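Local coordinates for uncharacterized protein (Legionella longbeachae NSW150, PDB 4JZA), which dephosphorylates phosphoinositides as a Legionella phosphatase, probably removing the 3-phosphate of phosphatidylinositol 3-phosphate, at residues L129-Q134 and E315-F320; A136-G141 and S336-R341. All blocks are in the same frame, centred on the assembly; numbering follows the deposited sequence.

Overall arrangement
Both contacts use helix 122-140, which leads into strand 144-150 of the central mixed sheet. Contact 1 sets it beside helix 315-325; contact 2, about 12 Å away between centres, sets its last turns against the loop before strand 352-359. Arg341 of contact 2 reaches back to contact 1: its NH1 lies 2.8 Å from Asn130 OD1, a probable hydrogen bond, and its NH2 makes a salt bridge of 2.9 Å with Glu133 OE2. Ser340 also touches Lys554, which lies in a CX5R sequence running from the end of strand 545-549 to the start of helix 556-574. Such a sequence probably forms the phosphatase loop, so contact 2 would border the active-site region.

Contact 1: L129-Q134 and E315-F320; sequences LNEAEQ and EHQQFF
Glu131 and Ala132 face Gln317 and Phe320 where two helices run nearly parallel, their segment axes 10.2 Å apart at closest and inclined by 27°. The polar half of the contact centres on one oxygen, Glu131 OE1, carried across on a side chain that is extended beyond CG (chi2 165°). His316 NE2 donates to Glu131 OE1 at 2.8 Å, with the oxygen close to the imidazole plane, though the N-H...O angle is only 147°. Gln317 NE2 donates to the same Glu131 OE1 at 2.7 Å along a nearly straight line. The two donors come from opposite faces of the carboxylate plane and so clasp the oxygen from both sides. Gln317 suits its place because its amide offers hydrogens to Glu131 at one end and, at OE1, accepts from Tyr135 and Thr344. One step along the helix, small Ala132 lets the Phe320 ring come close: its CA sits over a ring face, a CH-pi contact 4.1 Å from the centroid, and its CB lies 3.8 Å from Phe320 CZ. Glu131 CB meets the edge of that ring. Phe58 and Leu59 of helix 41-62 extend this apolar side. The arrangement is a near-parallel helix pair joined by a His-carboxylate hydrogen bond and, beside it, a CH-pi contact between alanine and phenylalanine.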
loop_
_atom_site.group_PDB
_atom_site.type_symbol
_atom_site.label_atom_id
_atom_site.label_comp_id
_atom_site.label_asym_id
_atom_site.label_seq_id
_atom_site.Cartn_x
_atom_site.Cartn_y
_atom_site.Cartn_z
ATOM N N LEU A 129 -6.160 -5.637 -3.996
ATOM C CA LEU A 129 -5.633 -4.827 -5.121
ATOM C C LEU A 129 -4.441 -3.886 -4.744
ATOM O O LEU A 129 -3.412 -3.827 -5.417
ATOM C CB LEU A 129 -6.756 -3.979 -5.699
ATOM C CG LEU A 129 -6.453 -3.253 -7.013
ATOM C CD1 LEU A 129 -5.983 -4.195 -8.080
ATOM C CD2 LEU A 129 -7.641 -2.446 -7.514
ATOM N N ASN A 130 -4.603 -3.171 -3.636
ATOM C CA ASN A 130 -3.670 -2.160 -3.184
ATOM C C ASN A 130 -2.348 -2.793 -2.930
ATOM O O ASN A 130 -1.325 -2.280 -3.337
ATOM C CB ASN A 130 -4.194 -1.509 -1.910
ATOM C CG ASN A 130 -3.345 -0.332 -1.460
ATOM O OD1 ASN A 130 -3.154 0.626 -2.203
ATOM N ND2 ASN A 130 -2.843 -0.401 -0.222
ATOM N N GLU A 131 -2.382 -3.944 -2.271
ATOM C CA GLU A 131 -1.150 -4.711 -1.864
ATOM C C GLU A 131 -0.582 -5.522 -3.000
ATOM O O GLU A 131 0.632 -5.613 -3.149
ATOM C CB GLU A 131 -1.387 -5.563 -0.579
ATOM C CG GLU A 131 -1.603 -4.681 0.651
ATOM C CD GLU A 131 -2.190 -5.375 1.860
ATOM O OE1 GLU A 131 -1.703 -6.428 2.321
ATOM O OE2 GLU A 131 -3.155 -4.867 2.410
ATOM N N ALA A 132 -1.428 -6.066 -3.848
ATOM C CA ALA A 132 -0.911 -6.662 -5.086
ATOM C C ALA A 132 -0.140 -5.654 -5.918
ATOM O O ALA A 132 0.877 -5.976 -6.455
ATOM C CB ALA A 132 -2.023 -7.287 -5.925
ATOM N N GLU A 133 -0.589 -4.422 -6.004
ATOM C CA GLU A 133 0.168 -3.452 -6.777
ATOM C C GLU A 133 1.567 -3.222 -6.189
ATOM O O GLU A 133 2.530 -3.076 -6.914
ATOM C CB GLU A 133 -0.568 -2.126 -6.825
ATOM C CG GLU A 133 0.041 -1.168 -7.837
ATOM C CD GLU A 133 -0.363 0.287 -7.644
ATOM O OE1 GLU A 133 -0.185 1.000 -8.639
ATOM O OE2 GLU A 133 -0.834 0.718 -6.550
ATOM N N GLN A 134 1.667 -3.176 -4.869
ATOM C CA GLN A 134 2.927 -2.939 -4.207
ATOM C C GLN A 134 3.938 -4.020 -4.502
ATOM O O GLN A 134 5.057 -3.726 -4.844
ATOM C CB GLN A 134 2.677 -2.907 -2.702
ATOM C CG GLN A 134 1.851 -1.729 -2.176
ATOM C CD GLN A 134 1.585 -1.892 -0.708
ATOM O OE1 GLN A 134 2.195 -2.659 -0.103
ATOM N NE2 GLN A 134 0.792 -1.151 -0.137
ATOM N N GLU A 315 -2.058 -13.804 5.000
ATOM C CA GLU A 315 -1.862 -14.901 4.108
ATOM C C GLU A 315 -1.669 -14.421 2.655
ATOM O O GLU A 315 -0.887 -14.971 1.887
ATOM C CB GLU A 315 -3.042 -15.860 4.211
ATOM C CG GLU A 315 -2.791 -17.120 3.413
ATOM C CD GLU A 315 -4.014 -17.986 3.243
ATOM O OE1 GLU A 315 -3.904 -19.173 3.609
ATOM O OE2 GLU A 315 -5.049 -17.498 2.725
ATOM N N HIS A 316 -2.415 -13.410 2.272
ATOM C CA HIS A 316 -2.257 -12.875 0.941
ATOM C C HIS A 316 -0.850 -12.283 0.731
ATOM O O HIS A 316 -0.233 -12.490 -0.327
ATOM C CB HIS A 316 -3.419 -11.918 0.551
ATOM C CG HIS A 316 -3.529 -10.690 1.390
ATOM N ND1 HIS A 316 -4.401 -10.592 2.449
ATOM C CD2 HIS A 316 -2.875 -9.509 1.329
ATOM C CE1 HIS A 316 -4.275 -9.408 3.019
ATOM N NE2 HIS A 316 -3.350 -8.730 2.359
ATOM N N GLN A 317 -0.316 -11.592 1.734
ATOM C CA GLN A 317 1.010 -11.036 1.561
ATOM C C GLN A 317 1.978 -12.198 1.255
ATOM O O GLN A 317 2.865 -12.066 0.427
ATOM C CB GLN A 317 1.475 -10.264 2.819
ATOM C CG GLN A 317 0.807 -8.916 3.025
ATOM C CD GLN A 317 1.672 -7.706 2.726
ATOM O OE1 GLN A 317 2.917 -7.738 2.728
ATOM N NE2 GLN A 317 1.008 -6.625 2.489
ATOM N N GLN A 318 1.794 -13.328 1.926
ATOM C CA GLN A 318 2.740 -14.451 1.819
ATOM C C GLN A 318 2.705 -15.024 0.414
ATOM O O GLN A 318 3.764 -15.260 -0.179
ATOM C CB GLN A 318 2.496 -15.497 2.878
ATOM C CG GLN A 318 2.490 -14.907 4.285
ATOM C CD GLN A 318 2.467 -15.938 5.408
ATOM O OE1 GLN A 318 1.532 -16.712 5.585
ATOM N NE2 GLN A 318 3.493 -15.926 6.182
ATOM N N PHE A 319 1.509 -15.150 -0.147
ATOM C CA PHE A 319 1.389 -15.588 -1.527
ATOM C C PHE A 319 1.980 -14.559 -2.453
ATOM O O PHE A 319 2.589 -14.926 -3.436
ATOM C CB PHE A 319 -0.053 -15.850 -1.948
ATOM C CG PHE A 319 -0.593 -17.191 -1.524
ATOM C CD1 PHE A 319 -0.191 -18.353 -2.168
ATOM C CD2 PHE A 319 -1.545 -17.284 -0.528
ATOM C CE1 PHE A 319 -0.715 -19.580 -1.827
ATOM C CE2 PHE A 319 -2.076 -18.513 -0.172
ATOM C CZ PHE A 319 -1.669 -19.662 -0.834
ATOM N N PHE A 320 1.819 -13.276 -2.149
ATOM C CA PHE A 320 2.413 -12.235 -2.988
ATOM C C PHE A 320 3.930 -12.347 -2.891
ATOM O O PHE A 320 4.641 -12.304 -3.912
ATOM C CB PHE A 320 1.988 -10.828 -2.557
ATOM C CG PHE A 320 0.519 -10.508 -2.743
ATOM C CD1 PHE A 320 -0.300 -11.270 -3.514
ATOM C CD2 PHE A 320 -0.015 -9.385 -2.142
ATOM C CE1 PHE A 320 -1.630 -10.932 -3.661
ATOM C CE2 PHE A 320 -1.327 -9.034 -2.280
ATOM C CZ PHE A 320 -2.147 -9.809 -3.035
#

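Contact 2: A136-G141 and S336-R341; sequences ALMGEG and SFLSSR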
loop_
_atom_site.group_PDB
_atom_site.type_symbol
_atom_site.label_atom_id
_atom_site.label_comp_id
_atom_site.label_asym_id
_atom_site.label_seq_id
_atom_site.Cartn_x
_atom_site.Cartn_y
_atom_site.Cartn_z
ATOM N N ALA A 136 3.684 -6.127 -7.041
ATOM C CA ALA A 136 4.040 -6.037 -8.482
ATOM C C ALA A 136 5.168 -5.055 -8.735
ATOM O O ALA A 136 6.045 -5.312 -9.583
ATOM C CB ALA A 136 2.860 -5.627 -9.384
ATOM N N LEU A 137 5.124 -3.927 -8.006
ATOM C CA LEU A 137 6.147 -2.891 -8.135
ATOM C C LEU A 137 7.518 -3.310 -7.556
ATOM O O LEU A 137 8.554 -2.962 -8.140
ATOM C CB LEU A 137 5.693 -1.587 -7.485
ATOM C CG LEU A 137 4.530 -0.886 -8.167
ATOM C CD1 LEU A 137 4.009 0.218 -7.245
ATOM C CD2 LEU A 137 4.887 -0.327 -9.549
HETATM N N MSE A 138 7.520 -4.008 -6.414
HETATM C CA MSE A 138 8.753 -4.505 -5.841
HETATM C C MSE A 138 9.462 -5.382 -6.847
HETATM O O MSE A 138 10.658 -5.226 -7.126
HETATM C CB MSE A 138 8.387 -5.310 -4.624
HETATM C CG MSE A 138 9.620 -5.588 -3.823
HETATM SE SE MSE A 138 9.192 -6.519 -2.171
HETATM C CE MSE A 138 8.647 -8.300 -2.843
ATOM N N GLY A 139 8.704 -6.293 -7.442
ATOM C CA GLY A 139 9.232 -7.259 -8.410
ATOM C C GLY A 139 9.872 -6.593 -9.614
ATOM O O GLY A 139 10.868 -7.063 -10.111
ATOM N N GLU A 140 9.319 -5.466 -10.025
ATOM C CA GLU A 140 9.687 -4.802 -11.245
ATOM C C GLU A 140 10.954 -3.981 -11.032
ATOM O O GLU A 140 11.678 -3.744 -11.974
ATOM C CB GLU A 140 8.558 -3.856 -11.660
ATOM C CG GLU A 140 8.188 -3.839 -13.140
ATOM C CD GLU A 140 7.049 -2.835 -13.467
ATOM O OE1 GLU A 140 7.116 -1.650 -13.047
ATOM O OE2 GLU A 140 6.063 -3.214 -14.151
ATOM N N GLY A 141 11.230 -3.535 -9.807
ATOM C CA GLY A 141 12.355 -2.630 -9.575
ATOM C C GLY A 141 12.035 -1.160 -9.833
ATOM O O GLY A 141 10.952 -0.833 -10.265
ATOM N N SER A 336 14.426 -5.391 -4.697
ATOM C CA SER A 336 15.357 -4.343 -5.035
ATOM C C SER A 336 14.892 -2.960 -4.646
ATOM O O SER A 336 15.688 -2.028 -4.637
ATOM C CB SER A 336 15.706 -4.376 -6.512
ATOM O OG SER A 336 14.661 -3.876 -7.299
ATOM N N PHE A 337 13.613 -2.840 -4.312
ATOM C CA PHE A 337 12.919 -1.558 -4.121
ATOM C C PHE A 337 11.577 -1.848 -3.504
ATOM O O PHE A 337 10.923 -2.771 -3.913
ATOM C CB PHE A 337 12.660 -0.928 -5.479
ATOM C CG PHE A 337 11.493 0.024 -5.509
ATOM C CD1 PHE A 337 11.439 1.102 -4.649
ATOM C CD2 PHE A 337 10.448 -0.142 -6.431
ATOM C CE1 PHE A 337 10.407 2.020 -4.694
ATOM C CE2 PHE A 337 9.405 0.775 -6.482
ATOM C CZ PHE A 337 9.389 1.856 -5.616
ATOM N N LEU A 338 11.166 -1.057 -2.543
ATOM C CA LEU A 338 9.858 -1.202 -1.909
ATOM C C LEU A 338 9.106 0.136 -2.011
ATOM O O LEU A 338 9.606 1.153 -1.616
ATOM C CB LEU A 338 10.026 -1.574 -0.421
ATOM C CG LEU A 338 10.076 -3.060 -0.166
ATOM C CD1 LEU A 338 11.387 -3.641 -0.573
ATOM C CD2 LEU A 338 9.826 -3.355 1.304
ATOM N N SER A 339 7.891 0.093 -2.518
ATOM C CA SER A 339 6.990 1.205 -2.446
ATOM C C SER A 339 6.826 1.731 -1.009
ATOM O O SER A 339 6.804 0.979 -0.047
ATOM C CB SER A 339 5.629 0.732 -2.955
ATOM O OG SER A 339 4.563 1.597 -2.522
ATOM N N SER A 340 6.640 3.041 -0.906
ATOM C CA SER A 340 6.367 3.731 0.333
ATOM C C SER A 340 5.197 3.132 1.127
ATOM O O SER A 340 5.118 3.275 2.358
ATOM C CB SER A 340 6.108 5.229 0.038
ATOM O OG SER A 340 4.770 5.460 -0.412
ATOM N N ARG A 341 4.244 2.493 0.465
ATOM C CA ARG A 341 3.080 1.972 1.223
ATOM C C ARG A 341 3.361 0.607 1.813
ATOM O O ARG A 341 2.556 0.065 2.552
ATOM C CB ARG A 341 1.893 1.785 0.315
ATOM C CG ARG A 341 1.300 3.038 -0.261
ATOM C CD ARG A 341 0.353 2.613 -1.386
ATOM N NE ARG A 341 1.034 2.298 -2.631
ATOM C CZ ARG A 341 0.516 1.598 -3.614
ATOM N NH1 ARG A 341 -0.712 1.103 -3.540
ATOM N NH2 ARG A 341 1.243 1.387 -4.688
HETATM O O HOH W 1 13.214 -6.082 -7.072
#
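Met138, present as selenomethionine, sets CG opposite its backbone N (chi1 -167°), which carries the chain across to Phe337 and Leu338; Phe337 makes a like choice (chi1 155°) and brings its ring to the C-terminal turn. This is a helix C-terminus packed on an irregular loop, the helix closing at Gly141 and the loop carrying an ST turn. Gly141 has a positive phi of 84°, where a CB would press on the carbonyl of Glu140 and also come near Ser336 OG, so glycine fits. Ser336 OG lies 3.5 Å from Gly141 CA.

No direct hydrogen bond joins the two segments. Met138 CA makes a CA-H...O contact of 3.4 Å with Phe337 O, while its chain runs straight out to SE, which lies alongside Leu338, 4.0 Å from CD1, the two side chains pointing the same way; the bend beyond SE turns only the methyl CE. A long, unbranched, apolar methionine suits this place; the selenium replaces its sulfur. Phe337 presents its edge to Leu137 O, CD2 standing 3.8 Å away, and its broad apolar ring packs against the backbone there and at Gly141 C. Leu137 CD1 meets the rim of the Arg341 guanidinium, a group held by Asn130 and Glu133 of helix 122-140 and, through NH2, by Asn612 O. In the ST turn Ser339 OG accepts from Arg341 N at 3.1 Å, steadying the bend that carries Arg341. Polar bridging falls to one water: it donates to Met138 O at 2.7 Å and accepts from Ser336 N and, at 2.6 Å, from Ser336 OG.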